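Local coordinates for protein ferredoxin-NADP reductase (Neisseria gonorrhoeae MIA_2011_03-10, PDB 5TR9) that binds FAD and probably transfers electrons between NADP(H) and ferredoxin by way of the flavin, at residues A[49-54]-A[102-107]; A[20-25]-A[33-38]; A[80-85]-A[128-133]. One frame throughout, in Å; residues are numbered along the deposited sequence. Where two conformers were deposited one is given.

Contact 1 (A[49-54]-A[102-107]); sequences QFSRLG and ILLDKN. With FAD (flavin-adenine dinucleotide), chain C.
Leu-53 and Leu-104 lie opposite each other as a non-hydrogen-bonded pair of antiparallel strands in the six-stranded β-barrel of the FAD-binding domain. One step on, Gly-54 and Leu-103 form a hydrogen-bonded pair, with Gly-54 N donating to Leu-103 O (2.9 Å) and Leu-103 N to Gly-54 O (2.8 Å). CB and CG of Leu-103 rest against the Gly-54 carbonyl.

The side chain of Leu-53 can be followed outward. Its CB lies 3.9 Å from Leu-103 O, still beside the backbone. With CG opposite the carbonyl carbon (chi1 -56°), the branch then divides between two neighbours: CD2 reaches Leu-104 CD1 at 3.7 Å, and CD1 approaches Ile-102 CD1 at 4.2 Å. Branched aliphatic residues suit this buried face, where Tyr-79 of strand 76-82 also touches both Leu-53 and Leu-104.

Toward the other end of the pairing the polar groups change character. Asp-105 N donates to Arg-52 O almost in line with the carbonyl bond, while OD1 of Asp-105 takes the N-H of Asn-107 through its anti lone pair, an Asx turn that ties residue 105 to residue 107. A water accepts from Arg-52 N and donates to the carbonyl oxygens of Asp-105 and Asn-107, bridging the two segments. At the start of strand 50-57, Phe-50 meets the cofactor: the flavin methyl C7M sits over the centre of one ring face, 3.7 Å from Phe-50 CE2.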
# COMPACT_ATOMS: atom_id res chain seq x y z
N GLN A 49 -7.76 2.83 2.54
CA GLN A 49 -8.87 2.12 1.92
C GLN A 49 -8.68 2.02 0.40
O GLN A 49 -7.80 2.63 -0.20
CB GLN A 49 -10.18 2.82 2.25
CG GLN A 49 -10.55 2.65 3.72
CD GLN A 49 -11.96 3.10 4.01
OE1 GLN A 49 -12.39 4.18 3.58
NE2 GLN A 49 -12.71 2.27 4.73
N PHE A 50 -9.53 1.18 -0.21
CA PHE A 50 -9.47 0.96 -1.65
C PHE A 50 -10.78 1.32 -2.35
O PHE A 50 -11.87 1.27 -1.77
CB PHE A 50 -9.04 -0.49 -1.98
CG PHE A 50 -9.96 -1.57 -1.45
CD1 PHE A 50 -11.03 -2.04 -2.23
CD2 PHE A 50 -9.73 -2.16 -0.22
CE1 PHE A 50 -11.86 -3.07 -1.75
CE2 PHE A 50 -10.56 -3.18 0.26
CZ PHE A 50 -11.61 -3.64 -0.51
N SER A 51 -10.63 1.72 -3.62
CA SER A 51 -11.72 1.99 -4.53
C SER A 51 -12.00 0.76 -5.38
O SER A 51 -11.18 -0.15 -5.48
CB SER A 51 -11.37 3.14 -5.48
OG SER A 51 -10.94 4.30 -4.78
N ARG A 52 -13.17 0.75 -6.00
CA ARG A 52 -13.47 -0.19 -7.08
C ARG A 52 -13.61 0.62 -8.35
O ARG A 52 -14.43 1.54 -8.42
CB ARG A 52 -14.73 -1.00 -6.79
CG ARG A 52 -14.45 -2.31 -6.06
CD ARG A 52 -15.73 -3.05 -5.69
NE ARG A 52 -16.75 -3.03 -6.74
CZ ARG A 52 -17.02 -4.04 -7.56
NH1 ARG A 52 -16.34 -5.18 -7.47
NH2 ARG A 52 -17.97 -3.92 -8.48
N LEU A 53 -12.79 0.30 -9.35
CA LEU A 53 -12.76 1.00 -10.62
C LEU A 53 -13.25 0.05 -11.70
O LEU A 53 -13.06 -1.16 -11.61
CB LEU A 53 -11.35 1.46 -10.98
CG LEU A 53 -10.63 2.34 -9.96
CD1 LEU A 53 -9.22 2.70 -10.45
CD2 LEU A 53 -11.45 3.60 -9.69
N GLY A 54 -13.89 0.62 -12.73
CA GLY A 54 -14.50 -0.22 -13.74
C GLY A 54 -14.50 0.43 -15.10
O GLY A 54 -14.23 1.63 -15.25
N ILE A 102 -13.76 6.28 -17.03
CA ILE A 102 -13.54 5.20 -16.08
C ILE A 102 -14.62 5.32 -15.01
O ILE A 102 -15.07 6.43 -14.70
CB ILE A 102 -12.11 5.24 -15.48
CG1 ILE A 102 -11.82 3.99 -14.63
CG2 ILE A 102 -11.88 6.52 -14.65
CD1 ILE A 102 -10.33 3.80 -14.33
N LEU A 103 -15.07 4.18 -14.50
CA LEU A 103 -16.17 4.14 -13.55
C LEU A 103 -15.62 4.02 -12.13
O LEU A 103 -14.69 3.25 -11.89
CB LEU A 103 -17.10 2.96 -13.84
CG LEU A 103 -17.54 2.80 -15.30
CD1 LEU A 103 -18.52 1.65 -15.40
CD2 LEU A 103 -18.16 4.09 -15.80
N LEU A 104 -16.21 4.79 -11.21
CA LEU A 104 -15.78 4.83 -9.81
C LEU A 104 -16.94 4.42 -8.92
O LEU A 104 -17.93 5.15 -8.82
CB LEU A 104 -15.27 6.22 -9.44
CG LEU A 104 -14.88 6.46 -7.98
CD1 LEU A 104 -13.69 5.60 -7.58
CD2 LEU A 104 -14.59 7.94 -7.79
N ASP A 105 -16.83 3.26 -8.28
CA ASP A 105 -17.84 2.86 -7.30
C ASP A 105 -17.94 3.93 -6.22
O ASP A 105 -16.92 4.49 -5.79
CB ASP A 105 -17.45 1.50 -6.69
CG ASP A 105 -18.54 0.92 -5.82
OD1 ASP A 105 -18.86 1.49 -4.76
OD2 ASP A 105 -19.10 -0.13 -6.20
N LYS A 106 -19.17 4.24 -5.79
CA LYS A 106 -19.37 5.34 -4.86
C LYS A 106 -18.80 5.05 -3.47
O LYS A 106 -18.62 5.99 -2.68
CB LYS A 106 -20.85 5.69 -4.75
CG LYS A 106 -21.40 6.38 -6.00
CD LYS A 106 -22.86 6.75 -5.86
CE LYS A 106 -23.34 7.46 -7.11
NZ LYS A 106 -24.81 7.72 -7.08
N ASN A 107 -18.50 3.80 -3.15
CA ASN A 107 -18.07 3.42 -1.81
C ASN A 107 -16.61 3.00 -1.81
O ASN A 107 -16.19 2.20 -2.66
CB ASN A 107 -18.93 2.28 -1.26
CG ASN A 107 -18.54 1.89 0.15
OD1 ASN A 107 -18.68 2.68 1.09
ND2 ASN A 107 -18.05 0.66 0.31
PA FAD C . -6.64 -10.36 -12.83
O1A FAD C . -7.53 -11.25 -13.63
O2A FAD C . -7.32 -9.53 -11.74
O5B FAD C . -5.51 -11.15 -12.11
C5B FAD C . -4.71 -12.13 -12.82
C4B FAD C . -3.63 -12.59 -11.87
O4B FAD C . -2.66 -11.54 -11.73
C3B FAD C . -4.10 -12.86 -10.44
O3B FAD C . -4.61 -14.17 -10.29
C2B FAD C . -2.81 -12.67 -9.64
O2B FAD C . -2.00 -13.85 -9.68
C1B FAD C . -2.09 -11.58 -10.43
N9A FAD C . -2.19 -10.24 -9.86
C8A FAD C . -3.28 -9.42 -9.84
N7A FAD C . -3.05 -8.24 -9.31
C5A FAD C . -1.71 -8.29 -8.98
C6A FAD C . -0.85 -7.35 -8.37
N6A FAD C . -1.25 -6.14 -7.98
N1A FAD C . 0.43 -7.72 -8.17
C2A FAD C . 0.83 -8.94 -8.56
N3A FAD C . 0.11 -9.91 -9.13
C4A FAD C . -1.16 -9.51 -9.33
N1 FAD C . -3.67 -4.17 -8.03
C2 FAD C . -2.81 -3.13 -8.25
O2 FAD C . -2.07 -3.11 -9.24
N3 FAD C . -2.76 -2.10 -7.32
C4 FAD C . -3.51 -2.00 -6.16
O4 FAD C . -3.40 -1.03 -5.42
C4X FAD C . -4.42 -3.10 -5.96
N5 FAD C . -5.16 -3.11 -4.87
C5X FAD C . -6.03 -4.17 -4.68
C6 FAD C . -6.83 -4.18 -3.53
C7 FAD C . -7.72 -5.22 -3.29
C7M FAD C . -8.57 -5.20 -2.05
C8 FAD C . -7.83 -6.27 -4.22
C8M FAD C . -8.79 -7.41 -3.99
C9 FAD C . -7.03 -6.26 -5.37
C9A FAD C . -6.14 -5.22 -5.60
N10 FAD C . -5.28 -5.19 -6.73
C10 FAD C . -4.44 -4.14 -6.95
C1' FAD C . -5.43 -6.17 -7.81
C2' FAD C . -6.34 -5.59 -8.91
O2' FAD C . -7.70 -5.51 -8.47
C3' FAD C . -6.27 -6.42 -10.19
O3' FAD C . -6.43 -7.80 -9.89
C4' FAD C . -5.03 -6.13 -11.05
O4' FAD C . -5.12 -4.79 -11.54
C5' FAD C . -4.88 -7.08 -12.22
O5' FAD C . -6.11 -7.07 -12.98
P FAD C . -6.24 -7.94 -14.30
O1P FAD C . -5.21 -7.48 -15.33
O2P FAD C . -7.67 -7.94 -14.70
O3P FAD C . -5.82 -9.40 -13.79
O HOH W 1 -14.25 -0.17 -2.55
O HOH W 2 -14.76 3.17 -4.87

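Contact 2 (A[20-25]-A[33-38]); sequences EKILWV and ITFAIS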
# COMPACT_ATOMS: atom_id res chain seq x y z
N GLU A 20 -16.25 8.86 -14.32
CA GLU A 20 -15.15 9.79 -14.15
C GLU A 20 -14.28 9.78 -15.41
O GLU A 20 -14.55 9.09 -16.39
CB GLU A 20 -14.35 9.43 -12.90
CG GLU A 20 -15.20 9.44 -11.62
CD GLU A 20 -15.92 10.76 -11.39
OE1 GLU A 20 -15.35 11.83 -11.71
OE2 GLU A 20 -17.07 10.73 -10.89
N LYS A 21 -13.21 10.59 -15.38
CA LYS A 21 -12.31 10.72 -16.52
C LYS A 21 -10.89 10.36 -16.10
O LYS A 21 -10.45 10.73 -15.01
CB LYS A 21 -12.31 12.15 -17.07
CG LYS A 21 -13.64 12.63 -17.63
CD LYS A 21 -13.81 12.19 -19.06
CE LYS A 21 -14.93 12.97 -19.75
NZ LYS A 21 -16.24 12.77 -19.06
N ILE A 22 -10.17 9.65 -16.98
CA ILE A 22 -8.73 9.51 -16.82
C ILE A 22 -8.08 10.87 -17.03
O ILE A 22 -8.31 11.52 -18.05
CB ILE A 22 -8.16 8.49 -17.82
CG1 ILE A 22 -8.79 7.10 -17.64
CG2 ILE A 22 -6.62 8.44 -17.72
CD1 ILE A 22 -8.52 6.48 -16.30
N LEU A 23 -7.27 11.30 -16.06
CA LEU A 23 -6.58 12.58 -16.21
C LEU A 23 -5.19 12.41 -16.81
O LEU A 23 -4.79 13.21 -17.66
CB LEU A 23 -6.50 13.29 -14.85
CG LEU A 23 -7.86 13.53 -14.18
CD1 LEU A 23 -7.68 14.21 -12.84
CD2 LEU A 23 -8.77 14.35 -15.07
N TRP A 24 -4.46 11.38 -16.40
CA TRP A 24 -3.13 11.14 -16.96
C TRP A 24 -2.67 9.77 -16.52
O TRP A 24 -3.14 9.24 -15.51
CB TRP A 24 -2.12 12.22 -16.52
CG TRP A 24 -2.08 12.53 -15.03
CD1 TRP A 24 -2.66 13.60 -14.39
CD2 TRP A 24 -1.37 11.80 -14.02
NE1 TRP A 24 -2.38 13.55 -13.04
CE2 TRP A 24 -1.58 12.46 -12.79
CE3 TRP A 24 -0.58 10.64 -14.03
CZ2 TRP A 24 -1.04 12.00 -11.58
CZ3 TRP A 24 -0.03 10.19 -12.84
CH2 TRP A 24 -0.27 10.86 -11.63
N VAL A 25 -1.74 9.21 -17.28
CA VAL A 25 -1.11 7.92 -16.99
C VAL A 25 0.39 8.12 -17.07
O VAL A 25 0.90 8.65 -18.07
CB VAL A 25 -1.55 6.81 -17.97
CG1 VAL A 25 -0.91 5.47 -17.55
CG2 VAL A 25 -3.08 6.70 -18.03
N ILE A 33 2.54 1.54 -13.58
CA ILE A 33 1.97 2.85 -13.87
C ILE A 33 1.37 3.45 -12.60
O ILE A 33 0.89 2.73 -11.71
CB ILE A 33 0.89 2.80 -14.98
CG1 ILE A 33 -0.29 1.92 -14.54
CG2 ILE A 33 1.49 2.29 -16.28
CD1 ILE A 33 -1.51 2.02 -15.47
N THR A 34 1.39 4.77 -12.53
CA THR A 34 0.44 5.49 -11.70
C THR A 34 -0.48 6.27 -12.63
O THR A 34 -0.11 6.59 -13.77
CB THR A 34 1.11 6.42 -10.67
OG1 THR A 34 2.02 7.32 -11.31
CG2 THR A 34 1.86 5.60 -9.62
N PHE A 35 -1.70 6.52 -12.17
CA PHE A 35 -2.63 7.30 -12.97
C PHE A 35 -3.59 8.02 -12.04
O PHE A 35 -3.81 7.60 -10.90
CB PHE A 35 -3.39 6.44 -14.00
CG PHE A 35 -4.26 5.35 -13.40
CD1 PHE A 35 -3.73 4.10 -13.09
CD2 PHE A 35 -5.63 5.55 -13.22
CE1 PHE A 35 -4.53 3.08 -12.57
CE2 PHE A 35 -6.45 4.54 -12.71
CZ PHE A 35 -5.89 3.30 -12.38
N ALA A 36 -4.13 9.13 -12.52
CA ALA A 36 -5.08 9.93 -11.76
C ALA A 36 -6.40 9.98 -12.51
O ALA A 36 -6.43 10.00 -13.75
CB ALA A 36 -4.56 11.35 -11.55
N ILE A 37 -7.49 10.04 -11.74
CA ILE A 37 -8.83 10.19 -12.29
C ILE A 37 -9.52 11.34 -11.57
O ILE A 37 -9.12 11.75 -10.47
CB ILE A 37 -9.66 8.89 -12.17
CG1 ILE A 37 -10.04 8.63 -10.71
CG2 ILE A 37 -8.89 7.68 -12.72
CD1 ILE A 37 -10.95 7.41 -10.54
N SER A 38 -10.55 11.88 -12.21
CA SER A 38 -11.34 12.92 -11.56
C SER A 38 -12.04 12.37 -10.33
O SER A 38 -12.39 11.18 -10.26
CB SER A 38 -12.35 13.53 -12.54
OG SER A 38 -13.18 12.55 -13.14
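Ser-38 OG joins the two strands of this hairpin by acting both ways: it donates to Glu-20 OE1 at 2.7 Å and accepts from Lys-21 N at 3.0 Å. A serine suits the spot because one short hydroxyl can do both. Glu-20 bends at its second torsion (chi2 -55°), which brings OE1 back to the serine, and receives the hydroxyl on its anti lone pair. Beside this clasp Ser-38 N donates to Lys-21 O.

Farther along the hairpin the pairing slips by one residue. Leu-23 and Trp-24 both face Ala-36, a classic β bulge, bonded on one side by Leu-23 N to Ala-36 O (2.8 Å) and on the other by Ala-36 N to Trp-24 O (3.2 Å). Trp-24 turns its indole back over the neighbouring strand, with CG placed between the backbone N and the carbonyl carbon (chi1 49°). The CB of Ala-36 sits over a ring face in a CH-π contact, 3.7 Å from the centroid of the five-membered ring. A methyl is small enough to fit beneath the flat indole, whose far edge has Thr-34 OG1 beside it.

The other face of the sheet is aliphatic and aromatic. CD1 of Ile-22 meets CG2 of Ile-37 at 3.8 Å, and Val-25 lies alongside Phe-35. Ile-102 of strand 101-105 adds to this layer, and Phe-93 meets the Phe-35 ring.

A second shell fixes the polar groups: Thr-18 OG1 bonds to Glu-20 OE2, and His-28 to Thr-34 OG1. Both carboxylate oxygens of the buried Glu-20 are thus engaged; the hydroxyl donated by Ser-38 to OE1 would favour a charged carboxylate, though burial would work against it.

Contact 3 (A[80-85]-A[128-133]); sequences FAVLIQ and TGSGIA. With FAD (flavin-adenine dinucleotide), chain C.
Phe-80 packs its ring against the turn at Ser-130, joining the FAD-binding β-barrel to the NAD-binding domain of this two-domain reductase. The touching atom is CE2, which stands 3.6 Å from Ser-130 CA and 3.9 Å from Ile-132 CG2, while Gly-129 O lies near the ring plane at the edge. CG opposite the backbone N (chi1 168°) sends the ring across the domain boundary. A large flat hydrocarbon fits this buried seam, where Phe-165 also meets it edge-to-face. No hydrogen bond links the two segments directly.

The turn itself is compact. Gly-129 has positive phi (56°), a conformation that glycine adopts readily, and a short 3-10 segment follows at 130-131, with Gly-131 N donating to Thr-128 O. Having no side chain, Gly-131 sits close to that carbonyl. Ala-133 then begins helix 133-139, and its small CB fits near FAD O4.

Away from this packed seam the contact thins out. Val-82 only brushes Ser-130 OG, an approach that is doubtful because the valine has two conformers, and the chain beyond it leaves the turn and runs beside the adenosine half of the cofactor toward the exposed Gln-85. On this looser side Ile-84 brings CG2 to 3.4 Å from O4B of the FAD ribose, while its CD1 lies against the adenine.

The cofactor bonds to both segments. Backbone groups of residues 80-85 read the flavin: FAD N3 donates to Phe-80 O at 2.8 Å, and Val-82 N donates to FAD O2 at 3.1 Å. FAD is bent back so that its adenine amino group returns to the flavin, and there N6A donates to Ser-130 OG at 2.9 Å.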
# COMPACT_ATOMS: atom_id res chain seq x y z
N PHE A 80 -1.91 3.14 -8.21
CA PHE A 80 -0.67 2.48 -8.63
C PHE A 80 -1.03 1.07 -9.08
O PHE A 80 -1.52 0.27 -8.28
CB PHE A 80 0.34 2.44 -7.47
CG PHE A 80 1.54 1.54 -7.70
CD1 PHE A 80 2.12 1.41 -8.95
CD2 PHE A 80 2.13 0.88 -6.62
CE1 PHE A 80 3.23 0.58 -9.14
CE2 PHE A 80 3.25 0.08 -6.80
CZ PHE A 80 3.80 -0.07 -8.06
N ALA A 81 -0.81 0.77 -10.37
CA ALA A 81 -1.17 -0.53 -10.92
C ALA A 81 0.02 -1.23 -11.56
O ALA A 81 0.83 -0.60 -12.26
CB ALA A 81 -2.30 -0.40 -11.97
N VAL A 82 0.13 -2.53 -11.31
CA VAL A 82 1.08 -3.39 -12.01
C VAL A 82 0.37 -4.05 -13.18
O VAL A 82 -0.70 -4.66 -13.00
CB VAL A 82 1.70 -4.44 -11.06
CG1 VAL A 82 0.64 -5.05 -10.21
CG2 VAL A 82 2.39 -5.54 -11.86
N LEU A 83 0.95 -3.95 -14.37
CA LEU A 83 0.31 -4.53 -15.55
C LEU A 83 0.65 -6.01 -15.63
O LEU A 83 1.82 -6.39 -15.72
CB LEU A 83 0.73 -3.78 -16.82
CG LEU A 83 0.39 -2.29 -16.79
CD1 LEU A 83 0.86 -1.61 -18.07
CD2 LEU A 83 -1.10 -2.04 -16.55
N ILE A 84 -0.39 -6.85 -15.59
CA ILE A 84 -0.23 -8.30 -15.50
C ILE A 84 -0.39 -8.90 -16.89
O ILE A 84 -1.35 -8.58 -17.61
CB ILE A 84 -1.27 -8.90 -14.53
CG1 ILE A 84 -1.12 -8.30 -13.13
CG2 ILE A 84 -1.16 -10.44 -14.53
CD1 ILE A 84 0.22 -8.61 -12.48
N GLN A 85 0.57 -9.75 -17.29
CA GLN A 85 0.49 -10.46 -18.55
C GLN A 85 -0.83 -11.22 -18.64
O GLN A 85 -1.18 -11.99 -17.73
CB GLN A 85 1.67 -11.43 -18.70
CG GLN A 85 1.71 -12.16 -20.02
CD GLN A 85 2.83 -13.18 -20.10
OE1 GLN A 85 3.55 -13.41 -19.12
NE2 GLN A 85 3.00 -13.78 -21.27
N THR A 128 4.56 -5.65 -0.09
CA THR A 128 5.21 -6.12 -1.31
C THR A 128 4.53 -5.49 -2.52
O THR A 128 3.31 -5.29 -2.53
CB THR A 128 5.14 -7.65 -1.48
OG1 THR A 128 3.80 -8.07 -1.77
CG2 THR A 128 5.66 -8.35 -0.24
N GLY A 129 5.33 -5.23 -3.55
CA GLY A 129 4.76 -4.87 -4.84
C GLY A 129 3.82 -3.68 -4.74
O GLY A 129 4.14 -2.66 -4.12
N SER A 130 2.64 -3.82 -5.35
CA SER A 130 1.66 -2.74 -5.30
C SER A 130 1.02 -2.57 -3.93
O SER A 130 0.28 -1.60 -3.73
CB SER A 130 0.58 -2.95 -6.37
OG SER A 130 -0.03 -4.22 -6.23
N GLY A 131 1.30 -3.47 -2.98
CA GLY A 131 0.82 -3.35 -1.61
C GLY A 131 1.31 -2.12 -0.88
O GLY A 131 0.78 -1.80 0.20
N ILE A 132 2.33 -1.42 -1.41
CA ILE A 132 2.71 -0.13 -0.86
C ILE A 132 1.60 0.91 -1.01
O ILE A 132 1.55 1.87 -0.24
CB ILE A 132 4.02 0.36 -1.51
CG1 ILE A 132 4.62 1.52 -0.72
CG2 ILE A 132 3.80 0.70 -3.01
CD1 ILE A 132 6.00 1.94 -1.16
N ALA A 133 0.68 0.73 -1.97
CA ALA A 133 -0.29 1.77 -2.31
C ALA A 133 -1.07 2.34 -1.12
O ALA A 133 -1.06 3.57 -0.96
CB ALA A 133 -1.26 1.23 -3.38
PA FAD C . -6.64 -10.36 -12.83
O1A FAD C . -7.53 -11.25 -13.63
O2A FAD C . -7.32 -9.53 -11.74
O5B FAD C . -5.51 -11.15 -12.11
C5B FAD C . -4.71 -12.13 -12.82
C4B FAD C . -3.63 -12.59 -11.87
O4B FAD C . -2.66 -11.54 -11.73
C3B FAD C . -4.10 -12.86 -10.44
O3B FAD C . -4.61 -14.17 -10.29
C2B FAD C . -2.81 -12.67 -9.64
O2B FAD C . -2.00 -13.85 -9.68
C1B FAD C . -2.09 -11.58 -10.43
N9A FAD C . -2.19 -10.24 -9.86
C8A FAD C . -3.28 -9.42 -9.84
N7A FAD C . -3.05 -8.24 -9.31
C5A FAD C . -1.71 -8.29 -8.98
C6A FAD C . -0.85 -7.35 -8.37
N6A FAD C . -1.25 -6.14 -7.98
N1A FAD C . 0.43 -7.72 -8.17
C2A FAD C . 0.83 -8.94 -8.56
N3A FAD C . 0.11 -9.91 -9.13
C4A FAD C . -1.16 -9.51 -9.33
N1 FAD C . -3.67 -4.17 -8.03
C2 FAD C . -2.81 -3.13 -8.25
O2 FAD C . -2.07 -3.11 -9.24
N3 FAD C . -2.76 -2.10 -7.32
C4 FAD C . -3.51 -2.00 -6.16
O4 FAD C . -3.40 -1.03 -5.42
C4X FAD C . -4.42 -3.10 -5.96
N5 FAD C . -5.16 -3.11 -4.87
C5X FAD C . -6.03 -4.17 -4.68
C6 FAD C . -6.83 -4.18 -3.53
C7 FAD C . -7.72 -5.22 -3.29
C7M FAD C . -8.57 -5.20 -2.05
C8 FAD C . -7.83 -6.27 -4.22
C8M FAD C . -8.79 -7.41 -3.99
C9 FAD C . -7.03 -6.26 -5.37
C9A FAD C . -6.14 -5.22 -5.60
N10 FAD C . -5.28 -5.19 -6.73
C10 FAD C . -4.44 -4.14 -6.95
C1' FAD C . -5.43 -6.17 -7.81
C2' FAD C . -6.34 -5.59 -8.91
O2' FAD C . -7.70 -5.51 -8.47
C3' FAD C . -6.27 -6.42 -10.19
O3' FAD C . -6.43 -7.80 -9.89
C4' FAD C . -5.03 -6.13 -11.05
O4' FAD C . -5.12 -4.79 -11.54
C5' FAD C . -4.88 -7.08 -12.22
O5' FAD C . -6.11 -7.07 -12.98
P FAD C . -6.24 -7.94 -14.30
O1P FAD C . -5.21 -7.48 -15.33
O2P FAD C . -7.67 -7.94 -14.70
O3P FAD C . -5.82 -9.40 -13.79

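In the fold
Contacts 1 and 2 are successive steps across one antiparallel sheet, their centres about 13 Å apart. Strands 101-105 and 17-27 join them through a probable hydrogen bond from Glu-20 N to Ile-102 O (2.7 Å). On its other side contact 2 reaches contact 3, centred about 16 Å away, where Ala-81 N probably donates to Ile-33 O (2.9 Å). Contacts 1 and 3, about 17 Å apart between centres, do not touch, yet both meet FAD: one at the flavin methyl, the other at the pyrimidine end of the flavin and the adenine. In contact 2 the Phe-35 side chain is about 7 Å from the cofactor.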